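Local coordinates for PKS (Streptomyces albus, PDB 4OQJ), which probably catalyses the carbon-carbon condensation of acyl groups carried on acyl carrier proteins, serving as a ketosynthase of the polyketide synthase that makes the antibiotic oxazolomycin, at residues A24-A29 / V264-S269; R49-H54 / T367-L372; F55-L60 / Y75-Q80; G275-A280 / R691-T696. All coordinates share one frame; numbering follows the deposited sequence.

Contact 1. Residues A24-A29 / V264-S269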
loop_
_atom_site.group_PDB
_atom_site.type_symbol
_atom_site.label_atom_id
_atom_site.label_comp_id
_atom_site.label_asym_id
_atom_site.label_seq_id
_atom_site.Cartn_x
_atom_site.Cartn_y
_atom_site.Cartn_z
ATOM N N ALA A 24 10.744 -15.896 5.157
ATOM C CA ALA A 24 11.503 -15.823 6.399
ATOM C C ALA A 24 11.478 -14.428 7.014
ATOM O O ALA A 24 11.574 -13.425 6.306
ATOM C CB ALA A 24 12.937 -16.242 6.164
ATOM N N VAL A 25 11.342 -14.371 8.334
ATOM C CA VAL A 25 11.650 -13.164 9.085
ATOM C C VAL A 25 13.119 -13.234 9.466
ATOM O O VAL A 25 13.490 -14.071 10.289
ATOM C CB VAL A 25 10.792 -13.040 10.338
ATOM C CG1 VAL A 25 11.129 -11.771 11.089
ATOM C CG2 VAL A 25 9.310 -13.072 9.962
ATOM N N ILE A 26 13.959 -12.389 8.869
ATOM C CA ILE A 26 15.398 -12.514 9.077
ATOM C C ILE A 26 15.953 -11.448 9.990
ATOM O O ILE A 26 17.131 -11.475 10.324
ATOM C CB ILE A 26 16.173 -12.477 7.765
ATOM C CG1 ILE A 26 15.955 -11.152 7.022
ATOM C CG2 ILE A 26 15.793 -13.680 6.896
ATOM C CD1 ILE A 26 16.906 -10.991 5.842
ATOM N N GLY A 27 15.111 -10.517 10.405
ATOM C CA GLY A 27 15.517 -9.507 11.361
ATOM C C GLY A 27 14.284 -8.792 11.875
ATOM O O GLY A 27 13.213 -8.917 11.289
ATOM N N LEU A 28 14.425 -8.064 12.976
ATOM C CA LEU A 28 13.299 -7.321 13.527
ATOM C C LEU A 28 13.791 -6.377 14.592
ATOM O O LEU A 28 14.909 -6.510 15.080
ATOM C CB LEU A 28 12.219 -8.255 14.090
ATOM C CG LEU A 28 12.572 -9.277 15.183
ATOM C CD1 LEU A 28 12.708 -8.630 16.540
ATOM C CD2 LEU A 28 11.496 -10.352 15.235
ATOM N N ALA A 29 12.961 -5.394 14.915
ATOM C CA ALA A 29 13.298 -4.408 15.924
ATOM C C ALA A 29 12.026 -3.774 16.464
ATOM O O ALA A 29 10.991 -3.759 15.799
ATOM C CB ALA A 29 14.220 -3.348 15.352
ATOM N N VAL A 264 12.119 -7.533 8.937
ATOM C CA VAL A 264 12.815 -7.668 7.658
ATOM C C VAL A 264 12.464 -9.041 7.088
ATOM O O VAL A 264 12.646 -10.054 7.764
ATOM C CB VAL A 264 14.335 -7.533 7.836
ATOM C CG1 VAL A 264 15.081 -7.686 6.503
ATOM C CG2 VAL A 264 14.680 -6.213 8.498
ATOM N N LEU A 265 11.945 -9.060 5.862
ATOM C CA LEU A 265 11.381 -10.253 5.244
ATOM C C LEU A 265 12.167 -10.628 3.994
ATOM O O LEU A 265 12.670 -9.754 3.288
ATOM C CB LEU A 265 9.910 -10.014 4.888
ATOM C CG LEU A 265 9.051 -9.527 6.065
ATOM C CD1 LEU A 265 7.639 -9.190 5.615
ATOM C CD2 LEU A 265 9.013 -10.564 7.175
ATOM N N LYS A 266 12.254 -11.932 3.735
ATOM C CA LYS A 266 12.982 -12.491 2.602
ATOM C C LYS A 266 12.400 -13.865 2.303
ATOM O O LYS A 266 11.966 -14.551 3.223
ATOM C CB LYS A 266 14.474 -12.609 2.934
ATOM C CG LYS A 266 15.345 -13.136 1.791
ATOM C CD LYS A 266 16.769 -13.444 2.272
ATOM C CE LYS A 266 17.807 -12.613 1.574
ATOM N NZ LYS A 266 19.217 -12.977 1.943
ATOM N N ARG A 267 12.381 -14.282 1.044
ATOM C CA ARG A 267 11.904 -15.629 0.746
ATOM C C ARG A 267 12.670 -16.601 1.602
ATOM O O ARG A 267 13.873 -16.451 1.769
ATOM C CB ARG A 267 12.106 -16.010 -0.708
ATOM C CG ARG A 267 11.274 -15.269 -1.700
ATOM C CD ARG A 267 11.481 -15.922 -3.038
ATOM N NE ARG A 267 10.848 -15.190 -4.122
ATOM C CZ ARG A 267 9.809 -15.629 -4.826
ATOM N NH1 ARG A 267 9.250 -16.819 -4.575
ATOM N NH2 ARG A 267 9.327 -14.868 -5.798
ATOM N N LEU A 268 11.986 -17.594 2.143
ATOM C CA LEU A 268 12.653 -18.544 3.032
ATOM C C LEU A 268 13.770 -19.282 2.321
ATOM O O LEU A 268 14.849 -19.462 2.888
ATOM C CB LEU A 268 11.661 -19.553 3.602
ATOM C CG LEU A 268 12.283 -20.649 4.466
ATOM C CD1 LEU A 268 13.053 -20.055 5.631
ATOM C CD2 LEU A 268 11.196 -21.623 4.971
ATOM N N SER A 269 13.527 -19.711 1.087
ATOM C CA SER A 269 14.564 -20.435 0.345
ATOM C C SER A 269 15.810 -19.569 0.180
ATOM O O SER A 269 16.912 -20.067 0.362
ATOM C CB SER A 269 14.063 -20.886 -1.024
ATOM O OG SER A 269 13.689 -19.769 -1.811
#
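The backbone amide of Ala-24 donates to Lys-266 O at 2.7 Å, the shortest bond between these antiparallel strands; it is bent at the hydrogen (136°), although the nitrogen lies almost on the extension of the carbonyl. Lys-266 N returns a bond to Ala-24 O. Further on, Val-264 bonds through O to Ile-26 N (2.9 Å) and through N to Gly-27 O, one residue beyond, so the regular pairing is broken there. Gly-27 N is buried without a partner in the model.

Side chains fill both faces of the sheet. Val-25 CG2 runs beside Leu-265 CD2 at 3.8 Å, and Leu-265 packs on helix 195-209. On the other face, Ile-26 places CG1 between its own N and carbonyl carbon (chi1 61°), which carries it to within 3.6 Å of Val-264 CG1, while its CD1 comes near Lys-266 CB. Beyond that aliphatic part, Lys-266 NZ is held by Asp-274, Asp-276 and Tyr-123. Strands 23-31 and 259-267 are thus joined as interior neighbours of the large mixed sheet of the thiolase-type fold, and the three oxygens round the buried ammonium probably favour its charged form.

Contact 2. Residues R49-H54 / T367-L372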
loop_
_atom_site.group_PDB
_atom_site.type_symbol
_atom_site.label_atom_id
_atom_site.label_comp_id
_atom_site.label_asym_id
_atom_site.label_seq_id
_atom_site.Cartn_x
_atom_site.Cartn_y
_atom_site.Cartn_z
ATOM N N ARG A 49 4.744 -9.002 32.566
ATOM C CA ARG A 49 4.629 -7.663 33.133
ATOM C C ARG A 49 3.786 -6.703 32.291
ATOM O O ARG A 49 3.824 -6.721 31.055
ATOM C CB ARG A 49 6.027 -7.084 33.364
ATOM C CG ARG A 49 6.748 -7.767 34.532
ATOM C CD ARG A 49 8.058 -7.092 34.907
ATOM N NE ARG A 49 9.121 -7.345 33.931
ATOM C CZ ARG A 49 9.479 -6.511 32.957
ATOM N NH1 ARG A 49 8.865 -5.341 32.799
ATOM N NH2 ARG A 49 10.466 -6.848 32.136
ATOM N N GLU A 50 2.996 -5.887 32.999
ATOM C CA GLU A 50 2.251 -4.757 32.435
ATOM C C GLU A 50 3.175 -3.546 32.426
ATOM O O GLU A 50 3.795 -3.265 33.442
ATOM C CB GLU A 50 1.030 -4.431 33.289
ATOM C CG GLU A 50 -0.294 -4.535 32.650
ATOM C CD GLU A 50 -1.380 -4.053 33.594
ATOM O OE1 GLU A 50 -1.173 -4.124 34.826
ATOM O OE2 GLU A 50 -2.427 -3.586 33.113
ATOM N N THR A 51 3.269 -2.818 31.319
ATOM C CA THR A 51 4.229 -1.711 31.232
ATOM C C THR A 51 3.582 -0.355 31.489
ATOM O O THR A 51 4.215 0.698 31.313
ATOM C CB THR A 51 4.901 -1.691 29.859
ATOM O OG1 THR A 51 3.888 -1.638 28.864
ATOM C CG2 THR A 51 5.722 -2.949 29.660
ATOM N N LEU A 52 2.322 -0.394 31.904
ATOM C CA LEU A 52 1.563 0.797 32.262
ATOM C C LEU A 52 2.338 1.703 33.217
ATOM O O LEU A 52 2.873 1.242 34.225
ATOM C CB LEU A 52 0.239 0.392 32.902
ATOM C CG LEU A 52 -0.746 1.520 33.191
ATOM C CD1 LEU A 52 -1.240 2.118 31.881
ATOM C CD2 LEU A 52 -1.899 1.019 34.040
ATOM N N THR A 53 2.399 2.985 32.881
ATOM C CA THR A 53 3.007 3.987 33.741
ATOM C C THR A 53 1.904 4.765 34.453
ATOM O O THR A 53 0.953 5.209 33.815
ATOM C CB THR A 53 3.899 4.959 32.937
ATOM O OG1 THR A 53 4.995 4.240 32.351
ATOM C CG2 THR A 53 4.448 6.072 33.835
ATOM N N HIS A 54 2.013 4.903 35.773
ATOM C CA HIS A 54 1.090 5.746 36.539
ATOM C C HIS A 54 1.713 7.134 36.723
ATOM O O HIS A 54 2.885 7.250 37.078
ATOM C CB HIS A 54 0.764 5.114 37.891
ATOM C CG HIS A 54 -0.077 3.878 37.791
ATOM N ND1 HIS A 54 0.466 2.619 37.643
ATOM C CD2 HIS A 54 -1.419 3.709 37.804
ATOM C CE1 HIS A 54 -0.507 1.727 37.576
ATOM N NE2 HIS A 54 -1.661 2.363 37.668
ATOM N N THR A 367 -2.614 -6.495 26.564
ATOM C CA THR A 367 -2.702 -6.597 28.031
ATOM C C THR A 367 -1.368 -6.230 28.695
ATOM O O THR A 367 -1.345 -5.852 29.870
ATOM C CB THR A 367 -3.119 -8.014 28.510
ATOM O OG1 THR A 367 -2.070 -8.961 28.239
ATOM C CG2 THR A 367 -4.415 -8.458 27.844
ATOM N N ASN A 368 -0.270 -6.342 27.946
ATOM C CA ASN A 368 1.044 -5.919 28.437
ATOM C C ASN A 368 1.266 -4.423 28.195
ATOM O O ASN A 368 1.584 -3.679 29.119
ATOM C CB ASN A 368 2.192 -6.695 27.757
ATOM C CG ASN A 368 2.085 -8.196 27.914
ATOM O OD1 ASN A 368 1.391 -8.878 27.153
ATOM N ND2 ASN A 368 2.818 -8.729 28.876
ATOM N N VAL A 369 1.126 -3.996 26.937
ATOM C CA VAL A 369 1.622 -2.683 26.518
ATOM C C VAL A 369 0.541 -1.729 26.026
ATOM O O VAL A 369 0.851 -0.616 25.594
ATOM C CB VAL A 369 2.693 -2.815 25.391
ATOM C CG1 VAL A 369 3.880 -3.630 25.869
ATOM C CG2 VAL A 369 2.088 -3.419 24.109
ATOM N N GLY A 370 -0.717 -2.149 26.111
ATOM C CA GLY A 370 -1.822 -1.389 25.548
ATOM C C GLY A 370 -1.945 -1.507 24.036
ATOM O O GLY A 370 -1.301 -2.328 23.396
ATOM N N HIS A 371 -2.776 -0.640 23.483
ATOM C CA HIS A 371 -3.172 -0.643 22.092
ATOM C C HIS A 371 -2.293 0.340 21.336
ATOM O O HIS A 371 -2.494 1.546 21.443
ATOM C CB HIS A 371 -4.663 -0.268 21.990
ATOM C CG HIS A 371 -5.252 -0.449 20.628
ATOM N ND1 HIS A 371 -4.498 -0.427 19.477
ATOM C CD2 HIS A 371 -6.536 -0.659 20.235
ATOM C CE1 HIS A 371 -5.285 -0.612 18.430
ATOM N NE2 HIS A 371 -6.524 -0.752 18.862
ATOM N N LEU A 372 -1.327 -0.174 20.570
ATOM C CA LEU A 372 -0.362 0.683 19.864
ATOM C C LEU A 372 -0.876 1.218 18.535
ATOM O O LEU A 372 -0.101 1.716 17.707
ATOM C CB LEU A 372 0.950 -0.084 19.649
ATOM C CG LEU A 372 2.009 0.075 20.752
ATOM C CD1 LEU A 372 1.422 -0.107 22.098
ATOM C CD2 LEU A 372 3.158 -0.904 20.565
#
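Thr-51 N donates to Asn-368 O in an almost straight bond, 2.9 Å long with 172° at the hydrogen, the donor tilted 21° from the carbonyl plane. A second bond runs the other way: Asn-368 ND2 gives a hydrogen to Arg-49 O at 3.1 Å, approaching from well above that carbonyl's plane. The two fasten Asn-368, through its backbone oxygen and its side-chain amide, to alternate residues of the loop. A chi1 of -57° sets the amide of Asn-368 anti to the carbonyl carbon, bringing ND2 within reach of Arg-49 O. Between them, Glu-50 CA adds a CH-O contact to Asn-368 O, and Glu-50 CG lies 3.3 Å from Thr-367 O. Thr-51 OG1 sits 3.4 Å from Val-369 CA and 3.6 Å from Val-369 CG1.

Several outer residues fix this shell. The side chain of Gln-80 bonds Thr-51 OG1 through OE1 and Asn-368 O through NE2, spanning the joint. Glu-50 OE2 is taken by His-243 ND1, and Thr-367 OG1 by Ser-364 O and Leu-397 N. Helix 38-46 packs against both segments, with Val-44 on Thr-51 and Leu-45 on Asn-368. Helix 366-369 gives way at Gly-370, whose positive phi turns the chain toward His-371. A glycerol, probably from the crystallisation liquor, is hydrogen-bonded to His-371 NE2. The run from Asn-368 to His-371 corresponds to the Asn-x-Gly-His part of the conserved ketosynthase motif, whose histidine is catalytic in relatives.

Contact 3. Residues F55-L60 / Y75-Q80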
loop_
_atom_site.group_PDB
_atom_site.type_symbol
_atom_site.label_atom_id
_atom_site.label_comp_id
_atom_site.label_asym_id
_atom_site.label_seq_id
_atom_site.Cartn_x
_atom_site.Cartn_y
_atom_site.Cartn_z
ATOM N N PHE A 55 0.938 8.180 36.452
ATOM C CA PHE A 55 1.455 9.546 36.521
ATOM C C PHE A 55 1.053 10.209 37.832
ATOM O O PHE A 55 -0.107 10.134 38.243
ATOM C CB PHE A 55 0.938 10.394 35.357
ATOM C CG PHE A 55 1.246 9.832 33.998
ATOM C CD1 PHE A 55 2.551 9.669 33.578
ATOM C CD2 PHE A 55 0.217 9.505 33.128
ATOM C CE1 PHE A 55 2.829 9.169 32.312
ATOM C CE2 PHE A 55 0.488 9.005 31.858
ATOM C CZ PHE A 55 1.797 8.841 31.458
ATOM N N SER A 56 2.016 10.862 38.479
ATOM C CA SER A 56 1.734 11.650 39.673
ATOM C C SER A 56 1.039 12.927 39.249
ATOM O O SER A 56 1.162 13.348 38.096
ATOM C CB SER A 56 3.022 11.982 40.422
ATOM O OG SER A 56 3.849 12.800 39.608
ATOM N N ASP A 57 0.316 13.545 40.174
ATOM C CA ASP A 57 -0.273 14.857 39.927
ATOM C C ASP A 57 0.800 15.872 39.543
ATOM O O ASP A 57 0.574 16.709 38.670
ATOM C CB ASP A 57 -1.044 15.357 41.155
ATOM C CG ASP A 57 -2.363 14.636 41.354
ATOM O OD1 ASP A 57 -2.864 14.032 40.382
ATOM O OD2 ASP A 57 -2.902 14.684 42.481
ATOM N N GLU A 58 1.963 15.796 40.186
ATOM C CA GLU A 58 3.070 16.687 39.847
ATOM C C GLU A 58 3.473 16.538 38.377
ATOM O O GLU A 58 3.625 17.532 37.665
ATOM C CB GLU A 58 4.288 16.420 40.736
ATOM C CG GLU A 58 5.473 17.335 40.420
ATOM C CD GLU A 58 6.759 16.911 41.101
ATOM O OE1 GLU A 58 6.747 15.909 41.851
ATOM O OE2 GLU A 58 7.783 17.593 40.894
ATOM N N GLU A 59 3.656 15.298 37.932
ATOM C CA GLU A 59 4.026 15.033 36.540
ATOM C C GLU A 59 2.967 15.534 35.577
ATOM O O GLU A 59 3.289 16.072 34.522
ATOM C CB GLU A 59 4.251 13.535 36.316
ATOM C CG GLU A 59 5.493 13.003 37.018
ATOM C CD GLU A 59 5.499 11.489 37.179
ATOM O OE1 GLU A 59 4.412 10.873 37.309
ATOM O OE2 GLU A 59 6.610 10.915 37.181
ATOM N N LEU A 60 1.699 15.353 35.935
ATOM C CA LEU A 60 0.614 15.794 35.071
ATOM C C LEU A 60 0.587 17.325 34.995
ATOM O O LEU A 60 0.371 17.902 33.929
ATOM C CB LEU A 60 -0.721 15.238 35.568
ATOM C CG LEU A 60 -0.831 13.716 35.406
ATOM C CD1 LEU A 60 -1.978 13.153 36.226
ATOM C CD2 LEU A 60 -0.984 13.336 33.936
ATOM N N TYR A 75 -11.046 10.975 35.075
ATOM C CA TYR A 75 -9.714 11.103 34.498
ATOM C C TYR A 75 -8.827 9.947 34.943
ATOM O O TYR A 75 -8.751 9.625 36.131
ATOM C CB TYR A 75 -9.078 12.449 34.878
ATOM C CG TYR A 75 -7.845 12.781 34.062
ATOM C CD1 TYR A 75 -7.951 13.222 32.749
ATOM C CD2 TYR A 75 -6.579 12.643 34.597
ATOM C CE1 TYR A 75 -6.820 13.515 31.990
ATOM C CE2 TYR A 75 -5.443 12.936 33.848
ATOM C CZ TYR A 75 -5.571 13.375 32.547
ATOM O OH TYR A 75 -4.442 13.673 31.809
ATOM N N VAL A 76 -8.158 9.329 33.973
ATOM C CA VAL A 76 -7.257 8.208 34.225
ATOM C C VAL A 76 -5.804 8.681 34.194
ATOM O O VAL A 76 -5.294 9.077 33.146
ATOM C CB VAL A 76 -7.474 7.090 33.181
ATOM C CG1 VAL A 76 -6.552 5.896 33.453
ATOM C CG2 VAL A 76 -8.949 6.663 33.167
ATOM N N LYS A 77 -5.133 8.622 35.338
ATOM C CA LYS A 77 -3.784 9.168 35.462
ATOM C C LYS A 77 -2.723 8.115 35.151
ATOM O O LYS A 77 -1.878 7.797 35.982
ATOM C CB LYS A 77 -3.575 9.739 36.865
ATOM C CG LYS A 77 -4.571 10.842 37.211
ATOM C CD LYS A 77 -4.372 11.353 38.626
ATOM C CE LYS A 77 -5.405 12.409 38.976
ATOM N NZ LYS A 77 -5.272 12.834 40.392
ATOM N N ALA A 78 -2.768 7.586 33.932
ATOM C CA ALA A 78 -1.849 6.540 33.525
ATOM C C ALA A 78 -1.758 6.496 32.014
ATOM O O ALA A 78 -2.623 7.020 31.322
ATOM C CB ALA A 78 -2.302 5.190 34.074
ATOM N N GLY A 79 -0.699 5.884 31.508
ATOM C CA GLY A 79 -0.489 5.797 30.082
ATOM C C GLY A 79 0.568 4.768 29.755
ATOM O O GLY A 79 1.283 4.296 30.639
ATOM N N GLN A 80 0.638 4.406 28.480
ATOM C CA GLN A 80 1.622 3.463 27.971
ATOM C C GLN A 80 2.577 4.250 27.122
ATOM O O GLN A 80 2.313 4.451 25.928
ATOM C CB GLN A 80 0.943 2.366 27.150
ATOM C CG GLN A 80 0.152 1.376 27.989
ATOM C CD GLN A 80 1.033 0.316 28.621
ATOM O OE1 GLN A 80 2.254 0.456 28.671
ATOM N NE2 GLN A 80 0.410 -0.764 29.098
HETATM O O HOH W 1 -1.275 7.816 39.121
#
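Phe-55 presses one side of its ring obliquely on the backbone between Ala-78 and Gly-79, with CE2 3.4 Å from both Ala-78 C and Gly-79 N. CD2 lies near Ala-78 CA and CZ near Gly-79 CA, so the ring spans the peptide link, and Gly-79, lacking a side chain, permits so close an approach. The first torsion of Phe-55, -57°, sets CG anti to its carbonyl carbon and brings the ring to the strand. Beside it, Phe-55 N donates to Lys-77 O at 2.9 Å, nearly straight at the hydrogen but from above the carbonyl plane.

Lys-77 is the centre of an inverse gamma turn that interrupts strand 75-79, the middle member of a three-stranded antiparallel sheet with strands 53-54 and 230-231. Facing it, helix 57-62 begins in a capping box: Ser-56 OG accepts from Glu-59 N, and Ser-56 N donates to Glu-59 OE1 at 2.7 Å.

Leu-60, on the first turn of this helix, crosses Lys-77 at about a right angle, CD1 meeting Lys-77 CG at 3.6 Å; the same methyl lies at the edge of the Tyr-75 ring, and Leu-70 of helix 67-71 touches both Leu-60 and Lys-77.

The looser, more polar side is held by charge and water. The extended Lys-77 chain delivers NZ to the syn lone pair of Asp-57 OD1, a 2.7 Å salt bridge. A water donates to Phe-55 O at 2.7 Å and, over a longer 3.2 Å, to Lys-77 O, which therefore receives both the amide and the water.

Contact 4. Residues G275-A280 / R691-T696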
loop_
_atom_site.group_PDB
_atom_site.type_symbol
_atom_site.label_atom_id
_atom_site.label_comp_id
_atom_site.label_asym_id
_atom_site.label_seq_id
_atom_site.Cartn_x
_atom_site.Cartn_y
_atom_site.Cartn_z
ATOM N N GLY A 275 22.364 -18.090 4.249
ATOM C CA GLY A 275 22.858 -18.337 5.591
ATOM C C GLY A 275 22.329 -17.367 6.642
ATOM O O GLY A 275 22.937 -17.241 7.708
ATOM N N ASP A 276 21.210 -16.691 6.359
ATOM C CA ASP A 276 20.640 -15.743 7.317
ATOM C C ASP A 276 20.066 -16.437 8.562
ATOM O O ASP A 276 19.727 -17.611 8.535
ATOM C CB ASP A 276 19.530 -14.908 6.666
ATOM C CG ASP A 276 19.995 -14.159 5.437
ATOM O OD1 ASP A 276 21.179 -13.769 5.365
ATOM O OD2 ASP A 276 19.167 -13.963 4.532
ATOM N N THR A 277 19.954 -15.699 9.660
ATOM C CA THR A 277 19.179 -16.174 10.799
ATOM C C THR A 277 17.682 -16.074 10.484
ATOM O O THR A 277 17.194 -15.007 10.109
ATOM C CB THR A 277 19.498 -15.373 12.054
ATOM O OG1 THR A 277 20.856 -15.639 12.443
ATOM C CG2 THR A 277 18.578 -15.767 13.206
ATOM N N VAL A 278 16.964 -17.186 10.597
ATOM C CA VAL A 278 15.503 -17.185 10.424
ATOM C C VAL A 278 14.852 -17.170 11.809
ATOM O O VAL A 278 15.038 -18.088 12.606
ATOM C CB VAL A 278 15.036 -18.406 9.604
ATOM C CG1 VAL A 278 13.525 -18.393 9.394
ATOM C CG2 VAL A 278 15.751 -18.438 8.252
ATOM N N HIS A 279 14.142 -16.098 12.118
ATOM C CA HIS A 279 13.496 -15.945 13.421
ATOM C C HIS A 279 12.137 -16.657 13.451
ATOM O O HIS A 279 11.693 -17.154 14.489
ATOM C CB HIS A 279 13.325 -14.462 13.751
ATOM C CG HIS A 279 14.616 -13.750 13.998
ATOM N ND1 HIS A 279 15.478 -13.404 12.982
ATOM C CD2 HIS A 279 15.207 -13.353 15.150
ATOM C CE1 HIS A 279 16.542 -12.807 13.497
ATOM N NE2 HIS A 279 16.395 -12.754 14.804
ATOM N N ALA A 280 11.493 -16.704 12.296
ATOM C CA ALA A 280 10.202 -17.373 12.153
ATOM C C ALA A 280 9.859 -17.403 10.671
ATOM O O ALA A 280 10.525 -16.726 9.879
ATOM C CB ALA A 280 9.127 -16.647 12.951
ATOM N N ARG A 691 24.854 -14.740 9.008
ATOM C CA ARG A 691 24.492 -13.509 9.703
ATOM C C ARG A 691 23.752 -13.814 11.002
ATOM O O ARG A 691 22.826 -14.627 11.012
ATOM C CB ARG A 691 23.623 -12.630 8.801
ATOM C CG ARG A 691 24.417 -11.966 7.723
ATOM C CD ARG A 691 23.525 -11.332 6.709
ATOM N NE ARG A 691 24.281 -10.507 5.781
ATOM C CZ ARG A 691 24.964 -10.979 4.744
ATOM N NH1 ARG A 691 25.014 -12.283 4.500
ATOM N NH2 ARG A 691 25.608 -10.135 3.957
ATOM N N VAL A 692 24.144 -13.159 12.093
ATOM C CA VAL A 692 23.530 -13.437 13.401
ATOM C C VAL A 692 23.198 -12.141 14.129
ATOM O O VAL A 692 23.872 -11.122 13.917
ATOM C CB VAL A 692 24.452 -14.299 14.292
ATOM C CG1 VAL A 692 24.734 -15.642 13.629
ATOM C CG2 VAL A 692 25.781 -13.578 14.575
ATOM N N PRO A 693 22.179 -12.173 15.003
ATOM C CA PRO A 693 21.834 -10.983 15.790
ATOM C C PRO A 693 22.952 -10.521 16.716
ATOM O O PRO A 693 23.427 -11.303 17.533
ATOM C CB PRO A 693 20.614 -11.440 16.607
ATOM C CG PRO A 693 20.065 -12.592 15.872
ATOM C CD PRO A 693 21.242 -13.282 15.257
ATOM N N LEU A 694 23.368 -9.265 16.579
ATOM C CA LEU A 694 24.337 -8.657 17.484
ATOM C C LEU A 694 23.751 -7.324 17.929
ATOM O O LEU A 694 22.750 -6.892 17.367
ATOM C CB LEU A 694 25.681 -8.457 16.798
ATOM C CG LEU A 694 26.377 -9.727 16.314
ATOM C CD1 LEU A 694 27.534 -9.374 15.420
ATOM C CD2 LEU A 694 26.863 -10.542 17.493
ATOM N N PRO A 695 24.353 -6.669 18.939
ATOM C CA PRO A 695 23.727 -5.418 19.384
ATOM C C PRO A 695 23.657 -4.394 18.263
ATOM O O PRO A 695 24.466 -4.454 17.339
ATOM C CB PRO A 695 24.639 -4.944 20.513
ATOM C CG PRO A 695 25.262 -6.226 21.053
ATOM C CD PRO A 695 25.456 -7.091 19.832
ATOM N N THR A 696 22.690 -3.488 18.360
ATOM C CA THR A 696 22.416 -2.509 17.314
ATOM C C THR A 696 23.010 -1.159 17.713
ATOM O O THR A 696 23.515 -1.007 18.827
ATOM C CB THR A 696 20.899 -2.425 17.045
ATOM O OG1 THR A 696 20.167 -2.235 18.276
ATOM C CG2 THR A 696 20.444 -3.720 16.423
HETATM O O HOH W 2 22.914 -17.424 10.663
HETATM O O HOH W 3 23.855 -14.486 5.813
#
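Thr-277 brings OG1, and less closely CG2, up to the ring of Pro-693, at 3.7 Å and 4.2 Å from Pro-693 CD. Its loop leaves helix 268-274 through a Schellman motif at Gly-275; the Arg-Val-Pro-Leu-Pro-Thr run opposite resembles the linker that, in modular polyketide synthases, returns to wrap the ketosynthase.

The firm bond is Thr-277 OG1 to Arg-691 O, 2.6 Å, lying in the carbonyl plane on a lone pair. With chi1 at -67°, OG1 is anti to the threonine carbonyl carbon and faces segment 691-696, while CG2, anti to the backbone N, is the farther of the two from Pro-693 CD. A water joins Arg-691 O to Gly-275 O, reinforcing a weak bond from Arg-691 N to Gly-275 O. Farther along, His-279 slides past Pro-693, its NE2 3.8 Å from Pro-693 CG.

Asp-276 and Arg-691 run side by side without a direct salt bridge, their carboxylate and guanidinium planes 88° apart. Each has outside partners: Asp-276 has Lys-266 and Tyr-123, and Arg-691 has Gly-122 O at NE and a cation-pi contact with Tyr-123. A second water donates to Asp-276 OD1 and accepts from Arg-691 NH1, 2.8 Å from each, at the edge of the guanidinium and in its plane.

In the fold
From the N terminus, strand 23-31 opens contact 1, and the loop after helix 38-46 opens contact 2. Contact 3 opens and closes within the next residues, a short loop inside both longer ones. Contact 1 closes when strand 259-267 pairs with the first strand, and the loop after helix 268-274 then opens contact 4. Contact 2 closes at helix 366-369, so its loop crosses those of contacts 1 and 4; contact 4 closes last, at 691-696. Contacts 2 and 3 touch through the small sheet of strands 53-54 and 75-79, while contacts 1 and 4, centres 9 Å apart, touch; contact 4 links the main sheet to segment 691-696, near the C-terminal end of the model.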